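Putative metal-dependent phosphoesterase (Bifidobacterium adolescentis, PDB 3O0F) acts as a metal-dependent phosphoesterase and binds adenosine monophosphate beside a cluster of two iron(III) ions and one zinc ion. Local coordinates at residues 20-25 and 136-141; 50-55 and 105-110; 44-49 and 69-74. One frame throughout, in Å; residues are numbered along the deposited sequence.

Interaction 1: residues 20-25 and 136-141; sequences HTVFSD and VKEGER. With ZN (zinc ion), chain C; FE (Fe (III) ion), chain E; AMP (adenosine monophosphate), chain B.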
loop_
_atom_site.group_PDB
_atom_site.type_symbol
_atom_site.label_atom_id
_atom_site.label_comp_id
_atom_site.label_asym_id
_atom_site.label_seq_id
_atom_site.Cartn_x
_atom_site.Cartn_y
_atom_site.Cartn_z
ATOM N N HIS A 20 4.398 4.415 -2.642
ATOM C CA HIS A 20 4.253 3.565 -3.821
ATOM C C HIS A 20 5.082 4.080 -5.009
ATOM O O HIS A 20 5.295 5.285 -5.139
ATOM C CB HIS A 20 2.780 3.508 -4.210
ATOM C CG HIS A 20 1.918 2.886 -3.167
ATOM N ND1 HIS A 20 1.547 1.574 -3.199
ATOM C CD2 HIS A 20 1.368 3.402 -2.040
ATOM C CE1 HIS A 20 0.814 1.294 -2.139
ATOM N NE2 HIS A 20 0.703 2.380 -1.413
ATOM N N THR A 21 5.487 3.160 -5.892
ATOM C CA THR A 21 6.343 3.449 -7.010
ATOM C C THR A 21 5.759 2.848 -8.270
ATOM O O THR A 21 4.708 2.228 -8.242
ATOM C CB THR A 21 7.786 2.870 -6.782
ATOM O OG1 THR A 21 7.796 1.445 -6.992
ATOM C CG2 THR A 21 8.320 3.261 -5.355
ATOM N N VAL A 22 6.477 2.987 -9.358
ATOM C CA VAL A 22 6.152 2.295 -10.615
ATOM C C VAL A 22 6.054 0.766 -10.540
ATOM O O VAL A 22 5.438 0.169 -11.406
ATOM C CB VAL A 22 7.212 2.644 -11.756
ATOM C CG1 VAL A 22 7.062 4.104 -12.204
ATOM C CG2 VAL A 22 8.628 2.320 -11.328
ATOM N N PHE A 23 6.640 0.128 -9.524
ATOM C CA PHE A 23 6.435 -1.326 -9.335
ATOM C C PHE A 23 5.008 -1.672 -8.893
ATOM O O PHE A 23 4.609 -2.851 -8.912
ATOM C CB PHE A 23 7.485 -1.936 -8.437
ATOM C CG PHE A 23 8.828 -1.962 -9.056
ATOM C CD1 PHE A 23 9.200 -3.004 -9.903
ATOM C CD2 PHE A 23 9.731 -0.930 -8.825
ATOM C CE1 PHE A 23 10.438 -2.980 -10.538
ATOM C CE2 PHE A 23 10.966 -0.922 -9.435
ATOM C CZ PHE A 23 11.312 -1.962 -10.289
ATOM N N SER A 24 4.212 -0.662 -8.550
ATOM C CA SER A 24 2.744 -0.837 -8.534
ATOM C C SER A 24 2.038 0.350 -9.193
ATOM O O SER A 24 2.052 0.461 -10.427
ATOM C CB SER A 24 2.197 -1.162 -7.122
ATOM O OG SER A 24 2.535 -0.210 -6.139
ATOM N N ASP A 25 1.435 1.236 -8.390
ATOM C CA ASP A 25 0.636 2.320 -8.922
ATOM C C ASP A 25 1.175 3.744 -8.716
ATOM O O ASP A 25 0.449 4.713 -8.935
ATOM C CB ASP A 25 -0.822 2.199 -8.463
ATOM C CG ASP A 25 -1.006 2.218 -6.950
ATOM O OD1 ASP A 25 -0.011 2.155 -6.163
ATOM O OD2 ASP A 25 -2.209 2.304 -6.526
ATOM N N VAL A 136 1.664 0.582 -17.457
ATOM C CA VAL A 136 2.342 -0.342 -16.545
ATOM C C VAL A 136 3.877 -0.224 -16.718
ATOM O O VAL A 136 4.441 -0.843 -17.626
ATOM C CB VAL A 136 1.864 -1.781 -16.856
ATOM C CG1 VAL A 136 2.551 -2.791 -16.010
ATOM C CG2 VAL A 136 0.357 -1.888 -16.674
ATOM N N LYS A 137 4.546 0.532 -15.842
ATOM C CA LYS A 137 5.845 1.108 -16.172
ATOM C C LYS A 137 7.025 0.183 -16.017
ATOM O O LYS A 137 8.065 0.400 -16.648
ATOM C CB LYS A 137 6.102 2.418 -15.416
ATOM C CG LYS A 137 5.102 3.512 -15.743
ATOM C CD LYS A 137 5.171 3.951 -17.238
ATOM C CE LYS A 137 4.254 5.152 -17.524
ATOM N NZ LYS A 137 4.189 5.436 -18.983
ATOM N N GLU A 138 6.860 -0.874 -15.235
ATOM C CA GLU A 138 7.897 -1.869 -15.120
ATOM C C GLU A 138 7.519 -3.220 -15.712
ATOM O O GLU A 138 8.124 -4.235 -15.359
ATOM C CB GLU A 138 8.281 -2.017 -13.646
ATOM C CG GLU A 138 8.984 -0.813 -13.081
ATOM C CD GLU A 138 10.426 -0.693 -13.582
ATOM O OE1 GLU A 138 10.911 -1.650 -14.230
ATOM O OE2 GLU A 138 11.065 0.346 -13.323
ATOM N N GLY A 139 6.511 -3.239 -16.580
ATOM C CA GLY A 139 6.047 -4.460 -17.260
ATOM C C GLY A 139 5.550 -5.555 -16.341
ATOM O O GLY A 139 4.787 -5.289 -15.382
ATOM N N GLU A 140 6.019 -6.787 -16.587
ATOM C CA GLU A 140 5.668 -7.934 -15.744
ATOM C C GLU A 140 5.963 -7.682 -14.252
ATOM O O GLU A 140 5.338 -8.300 -13.399
ATOM C CB GLU A 140 6.379 -9.225 -16.203
ATOM N N ARG A 141 6.872 -6.754 -13.941
ATOM C CA ARG A 141 7.286 -6.517 -12.561
ATOM C C ARG A 141 6.404 -5.491 -11.832
ATOM O O ARG A 141 6.623 -5.218 -10.651
ATOM C CB ARG A 141 8.750 -6.104 -12.498
ATOM C CG ARG A 141 9.726 -7.250 -12.767
ATOM C CD ARG A 141 11.152 -6.887 -12.377
ATOM N NE ARG A 141 11.585 -5.706 -13.118
ATOM C CZ ARG A 141 12.621 -4.927 -12.801
ATOM N NH1 ARG A 141 13.385 -5.192 -11.755
ATOM N NH2 ARG A 141 12.892 -3.860 -13.546
HETATM ZN ZN ZN C . -1.514 2.423 -4.392
HETATM FE FE FE E . -1.103 2.622 -0.015
HETATM P P AMP B . -7.620 -1.912 -7.167
HETATM O O1P AMP B . -6.891 -2.505 -6.018
HETATM O O2P AMP B . -7.042 -2.436 -8.456
HETATM O O3P AMP B . -9.145 -2.009 -7.081
HETATM O "O5'" AMP B . -7.279 -0.343 -7.156
HETATM C "C5'" AMP B . -7.754 0.474 -6.114
HETATM C "C4'" AMP B . -6.584 1.269 -5.622
HETATM O "O4'" AMP B . -6.258 2.382 -6.499
HETATM C "C3'" AMP B . -6.867 1.843 -4.238
HETATM O "O3'" AMP B . -6.101 1.122 -3.281
HETATM C "C2'" AMP B . -6.289 3.235 -4.435
HETATM O "O2'" AMP B . -6.220 4.231 -3.414
HETATM C "C1'" AMP B . -5.454 3.254 -5.706
HETATM N N9 AMP B . -5.293 4.605 -6.275
HETATM C C8 AMP B . -4.163 5.069 -6.815
HETATM N N7 AMP B . -4.339 6.333 -7.255
HETATM C C5 AMP B . -5.607 6.691 -6.993
HETATM C C6 AMP B . -6.439 7.890 -7.192
HETATM N N6 AMP B . -5.937 9.022 -7.783
HETATM N N1 AMP B . -7.722 7.814 -6.784
HETATM C C2 AMP B . -8.260 6.726 -6.206
HETATM N N3 AMP B . -7.556 5.607 -5.988
HETATM C C4 AMP B . -6.245 5.538 -6.345
HETATM O O HOH W 1 3.553 1.250 -13.301
HETATM O O HOH W 2 -2.919 2.813 0.985
#
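F23 and E138 come together because E138, with CG anti to its own carbonyl carbon, bends at its second torsion (chi2 -74°), which folds the glutamate back over the phenyl ring. Its CG lies 3.8 Å from the centroid of the F23 ring, a CH-pi contact over the face. The carboxylate beyond it is stacked on the same ring, the two planes only 8° apart, with E138 CD 3.6 Å from F23 CZ. R141 meets the ring differently: the guanidinium plane stands almost perpendicular to it (86°), and the ring edge points into its face, F23 CE1 sitting 3.7 Å from R141 CZ. The backbone oxygen of R141 lies near the ring plane, at the F23 CD1 edge. A salt bridge of 3.0 Å from R141 NH2 to E138 OE1 closes this arrangement, so acid and base hold each other while both touch the ring. An alanine in place of F23 would take away the ring face under the E138 carboxylate and the edge against the R141 guanidinium, and would probably leave the E138-R141 pair freer to turn. Beside the ring V22 adds its two methyls, CG2 at 3.6 Å from E138 CG and CG1 against K137 CB. A water links V22 O and K137 N, accepting from the latter. Within 20-25, T21 OG1 accepts from F23 N at 3.1 Å, an ST turn inside a type I beta turn. H20 and D25, at the two ends of 20-25, are metal ligands: D25 OD1 (2.3 Å) and D25 OD2 (2.2 Å) bind zinc, and H20 NE2 binds one of the two irons, with H18, E75, D261 and a water among its other ligands. H18 and H20 form the H-x-H pair at the first strand's end, as in PHP domains.

Interaction 2: residues 50-55 and 105-110; sequences HDTTAG and NTRAAR. With ZN (zinc ion), chain C; AMP (adenosine monophosphate), chain B.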
loop_
_atom_site.group_PDB
_atom_site.type_symbol
_atom_site.label_atom_id
_atom_site.label_comp_id
_atom_site.label_asym_id
_atom_site.label_seq_id
_atom_site.Cartn_x
_atom_site.Cartn_y
_atom_site.Cartn_z
ATOM N N HIS A 50 2.057 -2.454 -3.782
ATOM C CA HIS A 50 0.961 -3.426 -3.676
ATOM C C HIS A 50 1.431 -4.825 -4.082
ATOM O O HIS A 50 1.961 -4.994 -5.168
ATOM C CB HIS A 50 -0.176 -3.021 -4.611
ATOM C CG HIS A 50 -0.812 -1.733 -4.245
ATOM N ND1 HIS A 50 -1.767 -1.643 -3.256
ATOM C CD2 HIS A 50 -0.637 -0.476 -4.724
ATOM C CE1 HIS A 50 -2.139 -0.384 -3.128
ATOM N NE2 HIS A 50 -1.489 0.334 -4.022
ATOM N N ASP A 51 1.269 -5.794 -3.178
ATOM C CA ASP A 51 1.402 -7.247 -3.470
ATOM C C ASP A 51 2.719 -7.678 -4.166
ATOM O O ASP A 51 2.712 -8.504 -5.072
ATOM C CB ASP A 51 0.173 -7.688 -4.265
ATOM C CG ASP A 51 -1.116 -7.294 -3.577
ATOM O OD1 ASP A 51 -1.291 -7.710 -2.412
ATOM O OD2 ASP A 51 -1.952 -6.563 -4.173
ATOM N N THR A 52 3.831 -7.065 -3.759
ATOM C CA THR A 52 5.117 -7.283 -4.410
ATOM C C THR A 52 6.302 -6.825 -3.554
ATOM O O THR A 52 6.178 -5.931 -2.694
ATOM C CB THR A 52 5.189 -6.527 -5.774
ATOM O OG1 THR A 52 6.332 -6.971 -6.527
ATOM C CG2 THR A 52 5.246 -4.975 -5.560
ATOM N N THR A 53 7.463 -7.418 -3.851
ATOM C CA THR A 53 8.774 -6.910 -3.397
ATOM C C THR A 53 9.653 -6.530 -4.581
ATOM O O THR A 53 10.874 -6.412 -4.447
ATOM C CB THR A 53 9.517 -8.006 -2.590
ATOM O OG1 THR A 53 9.710 -9.157 -3.437
ATOM C CG2 THR A 53 8.693 -8.397 -1.392
ATOM N N ALA A 54 9.057 -6.314 -5.754
ATOM C CA ALA A 54 9.865 -6.178 -6.995
ATOM C C ALA A 54 10.798 -4.956 -6.999
ATOM O O ALA A 54 11.867 -4.978 -7.626
ATOM C CB ALA A 54 8.940 -6.196 -8.255
ATOM N N GLY A 55 10.415 -3.883 -6.298
ATOM C CA GLY A 55 11.267 -2.711 -6.165
ATOM C C GLY A 55 12.249 -2.693 -5.005
ATOM O O GLY A 55 12.939 -1.710 -4.792
ATOM N N ASN A 105 -0.274 -15.234 -6.584
ATOM C CA ASN A 105 -1.683 -15.484 -6.792
ATOM C C ASN A 105 -2.455 -14.183 -6.857
ATOM O O ASN A 105 -3.360 -14.046 -7.680
ATOM C CB ASN A 105 -2.294 -16.339 -5.682
ATOM C CG ASN A 105 -1.718 -17.747 -5.623
ATOM O OD1 ASN A 105 -1.113 -18.211 -6.574
ATOM N ND2 ASN A 105 -1.895 -18.425 -4.495
ATOM N N THR A 106 -2.139 -13.230 -5.988
ATOM C CA THR A 106 -2.893 -11.955 -6.010
ATOM C C THR A 106 -2.588 -11.177 -7.280
ATOM O O THR A 106 -3.481 -10.574 -7.861
ATOM C CB THR A 106 -2.613 -11.065 -4.815
ATOM O OG1 THR A 106 -3.045 -11.740 -3.625
ATOM C CG2 THR A 106 -3.364 -9.729 -4.954
ATOM N N ARG A 107 -1.335 -11.205 -7.718
ATOM C CA ARG A 107 -0.968 -10.498 -8.941
ATOM C C ARG A 107 -1.646 -11.125 -10.164
ATOM O O ARG A 107 -2.116 -10.385 -11.025
ATOM C CB ARG A 107 0.556 -10.391 -9.120
ATOM C CG ARG A 107 1.274 -9.537 -8.038
ATOM C CD ARG A 107 2.648 -9.121 -8.517
ATOM N NE ARG A 107 3.506 -10.297 -8.608
ATOM C CZ ARG A 107 4.204 -10.840 -7.615
ATOM N NH1 ARG A 107 4.247 -10.299 -6.381
ATOM N NH2 ARG A 107 4.894 -11.932 -7.869
ATOM N N ALA A 108 -1.738 -12.461 -10.224
ATOM C CA ALA A 108 -2.408 -13.132 -11.344
ATOM C C ALA A 108 -3.921 -12.859 -11.302
ATOM O O ALA A 108 -4.552 -12.603 -12.346
ATOM C CB ALA A 108 -2.082 -14.695 -11.365
ATOM N N ALA A 109 -4.524 -12.910 -10.113
ATOM C CA ALA A 109 -5.946 -12.576 -9.960
ATOM C C ALA A 109 -6.234 -11.102 -10.384
ATOM O O ALA A 109 -7.190 -10.823 -11.133
ATOM C CB ALA A 109 -6.410 -12.845 -8.481
ATOM N N ARG A 110 -5.403 -10.169 -9.914
ATOM C CA ARG A 110 -5.394 -8.754 -10.386
ATOM C C ARG A 110 -5.287 -8.575 -11.924
ATOM O O ARG A 110 -6.040 -7.819 -12.530
ATOM C CB ARG A 110 -4.244 -7.977 -9.752
ATOM C CG ARG A 110 -4.488 -7.544 -8.317
ATOM C CD ARG A 110 -3.254 -6.777 -7.774
ATOM N NE ARG A 110 -3.631 -5.995 -6.592
ATOM C CZ ARG A 110 -4.385 -4.892 -6.616
ATOM N NH1 ARG A 110 -4.825 -4.386 -7.760
ATOM N NH2 ARG A 110 -4.694 -4.274 -5.483
HETATM ZN ZN ZN C . -1.514 2.423 -4.392
HETATM P P AMP B . -7.620 -1.912 -7.167
HETATM O O1P AMP B . -6.891 -2.505 -6.018
HETATM O O2P AMP B . -7.042 -2.436 -8.456
HETATM O O3P AMP B . -9.145 -2.009 -7.081
HETATM O "O5'" AMP B . -7.279 -0.343 -7.156
HETATM C "C5'" AMP B . -7.754 0.474 -6.114
HETATM C "C4'" AMP B . -6.584 1.269 -5.622
HETATM O "O4'" AMP B . -6.258 2.382 -6.499
HETATM C "C3'" AMP B . -6.867 1.843 -4.238
HETATM O "O3'" AMP B . -6.101 1.122 -3.281
HETATM C "C2'" AMP B . -6.289 3.235 -4.435
HETATM O "O2'" AMP B . -6.220 4.231 -3.414
HETATM C "C1'" AMP B . -5.454 3.254 -5.706
HETATM N N9 AMP B . -5.293 4.605 -6.275
HETATM C C8 AMP B . -4.163 5.069 -6.815
HETATM N N7 AMP B . -4.339 6.333 -7.255
HETATM C C5 AMP B . -5.607 6.691 -6.993
HETATM C C6 AMP B . -6.439 7.890 -7.192
HETATM N N6 AMP B . -5.937 9.022 -7.783
HETATM N N1 AMP B . -7.722 7.814 -6.784
HETATM C C2 AMP B . -8.260 6.726 -6.206
HETATM N N3 AMP B . -7.556 5.607 -5.988
HETATM C C4 AMP B . -6.245 5.538 -6.345
HETATM O O HOH W 3 -2.734 -10.029 -1.565
#
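D51 and R110 form a salt bridge, R110 NE donating to D51 OD2 at 3.0 Å. The donor approaches the anti side of that oxygen from 23° out of the carboxylate plane, and T77 OG1 also hydrogen-bonds to OD2. With its chain extended from CG to NE, R110 presents the rest of its guanidinium to the nucleotide: NH1 donates to AMP O2P at 3.0 Å and NH2 to AMP O1P at 2.9 Å, with a weak third bond from NH1 to O1P. R107 takes the backbone instead. Bent at its third torsion (chi3 -68°), it brings NH1 to 2.7 Å from D51 O, in the carbonyl plane and on a lone pair, while its NH1 also passes near T52 CA. A water bridges D51 OD1 to T106 OG1, donating to the carboxylate and accepting from the hydroxyl. Packing is modest around this polar centre: T106 CG2 rests against the D51 carboxylate, 3.6 Å from OD2, the two side chains crossing at about a right angle. One residue before D51, H50 NE2 binds zinc at 2.1 Å, together with D25 and H263. Helix 97-124 is thus tied to the zinc-binding loop through one aspartate, whose carboxylate grips R110 at NE, while T77 OG1 and I144 O bond to its terminal nitrogens. Together these are likely to favour the orientation in which both terminal nitrogens face the phosphate, a second-shell role for D51 in AMP binding.

Interaction 3: residues 44-49 and 69-74; sequences GVAIAD and PLLLGT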
loop_
_atom_site.group_PDB
_atom_site.type_symbol
_atom_site.label_atom_id
_atom_site.label_comp_id
_atom_site.label_asym_id
_atom_site.label_seq_id
_atom_site.Cartn_x
_atom_site.Cartn_y
_atom_site.Cartn_z
ATOM N N GLY A 44 13.880 8.745 7.191
ATOM C CA GLY A 44 13.918 7.532 6.429
ATOM C C GLY A 44 12.623 7.404 5.652
ATOM O O GLY A 44 11.727 8.250 5.762
ATOM N N VAL A 45 12.531 6.347 4.879
ATOM C CA VAL A 45 11.380 6.091 4.038
ATOM C C VAL A 45 11.154 4.591 3.977
ATOM O O VAL A 45 12.035 3.828 4.305
ATOM C CB VAL A 45 11.684 6.754 2.638
ATOM C CG1 VAL A 45 12.657 5.918 1.797
ATOM C CG2 VAL A 45 10.425 7.137 1.896
ATOM N N ALA A 46 9.971 4.175 3.550
ATOM C CA ALA A 46 9.736 2.826 3.168
ATOM C C ALA A 46 9.150 2.754 1.792
ATOM O O ALA A 46 8.277 3.558 1.404
ATOM C CB ALA A 46 8.757 2.131 4.167
ATOM N N ILE A 47 9.539 1.724 1.087
ATOM C CA ILE A 47 8.812 1.320 -0.101
ATOM C C ILE A 47 7.686 0.324 0.338
ATOM O O ILE A 47 7.901 -0.509 1.200
ATOM C CB ILE A 47 9.743 0.740 -1.115
ATOM C CG1 ILE A 47 8.996 0.506 -2.445
ATOM C CG2 ILE A 47 10.478 -0.509 -0.545
ATOM C CD1 ILE A 47 9.980 0.290 -3.715
ATOM N N ALA A 48 6.498 0.459 -0.229
ATOM C CA ALA A 48 5.333 -0.356 0.204
ATOM C C ALA A 48 4.423 -0.637 -0.961
ATOM O O ALA A 48 3.204 -0.486 -0.857
ATOM C CB ALA A 48 4.545 0.361 1.322
ATOM N N ASP A 49 4.994 -1.026 -2.095
ATOM C CA ASP A 49 4.152 -1.332 -3.241
ATOM C C ASP A 49 3.142 -2.476 -3.008
ATOM O O ASP A 49 3.360 -3.352 -2.171
ATOM C CB ASP A 49 5.016 -1.653 -4.466
ATOM C CG ASP A 49 5.703 -0.415 -5.024
ATOM O OD1 ASP A 49 4.963 0.541 -5.367
ATOM O OD2 ASP A 49 6.952 -0.413 -5.107
ATOM N N PRO A 69 18.279 5.926 5.306
ATOM C CA PRO A 69 17.726 4.696 5.863
ATOM C C PRO A 69 16.415 4.325 5.189
ATOM O O PRO A 69 15.559 5.193 4.958
ATOM C CB PRO A 69 17.464 5.066 7.329
ATOM C CG PRO A 69 18.372 6.199 7.609
ATOM C CD PRO A 69 18.529 6.938 6.344
ATOM N N LEU A 70 16.228 3.029 4.988
ATOM C CA LEU A 70 15.095 2.476 4.252
ATOM C C LEU A 70 14.434 1.325 4.996
ATOM O O LEU A 70 15.120 0.434 5.485
ATOM C CB LEU A 70 15.624 1.948 2.945
ATOM C CG LEU A 70 14.652 1.236 2.027
ATOM C CD1 LEU A 70 13.717 2.296 1.458
ATOM C CD2 LEU A 70 15.407 0.535 0.933
ATOM N N LEU A 71 13.101 1.302 5.039
ATOM C CA LEU A 71 12.351 0.119 5.469
ATOM C C LEU A 71 11.802 -0.589 4.236
ATOM O O LEU A 71 11.315 0.057 3.280
ATOM C CB LEU A 71 11.228 0.570 6.446
ATOM C CG LEU A 71 10.730 -0.106 7.699
ATOM C CD1 LEU A 71 11.867 -0.378 8.668
ATOM C CD2 LEU A 71 9.610 0.781 8.346
ATOM N N LEU A 72 11.930 -1.909 4.202
ATOM C CA LEU A 72 11.442 -2.700 3.096
ATOM C C LEU A 72 10.032 -3.200 3.414
ATOM O O LEU A 72 9.817 -3.866 4.422
ATOM C CB LEU A 72 12.378 -3.864 2.749
ATOM C CG LEU A 72 13.737 -3.411 2.135
ATOM C CD1 LEU A 72 14.755 -4.537 2.010
ATOM C CD2 LEU A 72 13.542 -2.664 0.789
ATOM N N GLY A 73 9.068 -2.847 2.559
ATOM C CA GLY A 73 7.684 -3.141 2.851
ATOM C C GLY A 73 6.831 -3.468 1.644
ATOM O O GLY A 73 7.263 -3.403 0.497
ATOM N N THR A 74 5.599 -3.850 1.922
ATOM C CA THR A 74 4.647 -4.248 0.870
ATOM C C THR A 74 3.258 -3.908 1.386
ATOM O O THR A 74 2.983 -4.100 2.569
ATOM C CB THR A 74 4.691 -5.747 0.613
ATOM O OG1 THR A 74 5.954 -6.125 0.082
ATOM C CG2 THR A 74 3.566 -6.171 -0.372
#
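V45 and L70 are paired in parallel strands, the axes of segments 44-47 and 70-74 approaching to 4.6 Å, 17° apart, with A46 facing L71 and I47 facing L72 further along. The hydrogen-bond ladder alternates in the usual parallel way: V45 N donates to P69 O at 3.2 Å, L71 N to V45 O at 2.8 Å, and I47 N to L71 O at 3.3 Å, the last approaching almost head-on to the carbonyl. Side chains alternate between the faces. V45 CG1 meets L70 CD1 at 3.8 Å: L70 holds CG anti to the backbone N (chi1 176°), and chi2 of 71° turns CD1 toward V45. On that same face I47 CG2 touches L72 CD2 at 4.0 Å, and A46 CB and L71 CB lie against each other on the opposite one. G73 has no side chain, and a CB there would run into I47 O. Past the paired residues T74 CG2 rests 3.4 Å from D49 O. D49 itself reaches the loop after strand 15-19, where its OD1 accepts from T21 N and bonds to S24 OG; T74 OG1 bonds to Y92 OH and T52 O. Strands 44-47 and 70-80 belong to one beta-alpha-beta unit. Its helix 56-66 covers L70 and L72, helix 30-39 lies against V45 and I47, and strand 15-19 borders 44-47, with I17 touching A46 and L71.

Interaction 3 is sheet core, apolar side chains on a parallel backbone ladder, whereas interaction 2 is likewise buried but polar, built from arginines, an aspartate and the nucleotide phosphate. Interaction 1 is only partly buried: V22 and F23 are buried, while the charged side chains of 136-141 lie toward the surface and the metal ligands of 20-25 point in. All three converge on the loops at the ends of the first strands. The 20-25 and 50-55 loops supply zinc ligands D25 and H50, and the rings of H20 and H50 stack. Interaction 3 reaches both loops through polar side chains at its end, consistent with the sheet helping to place them.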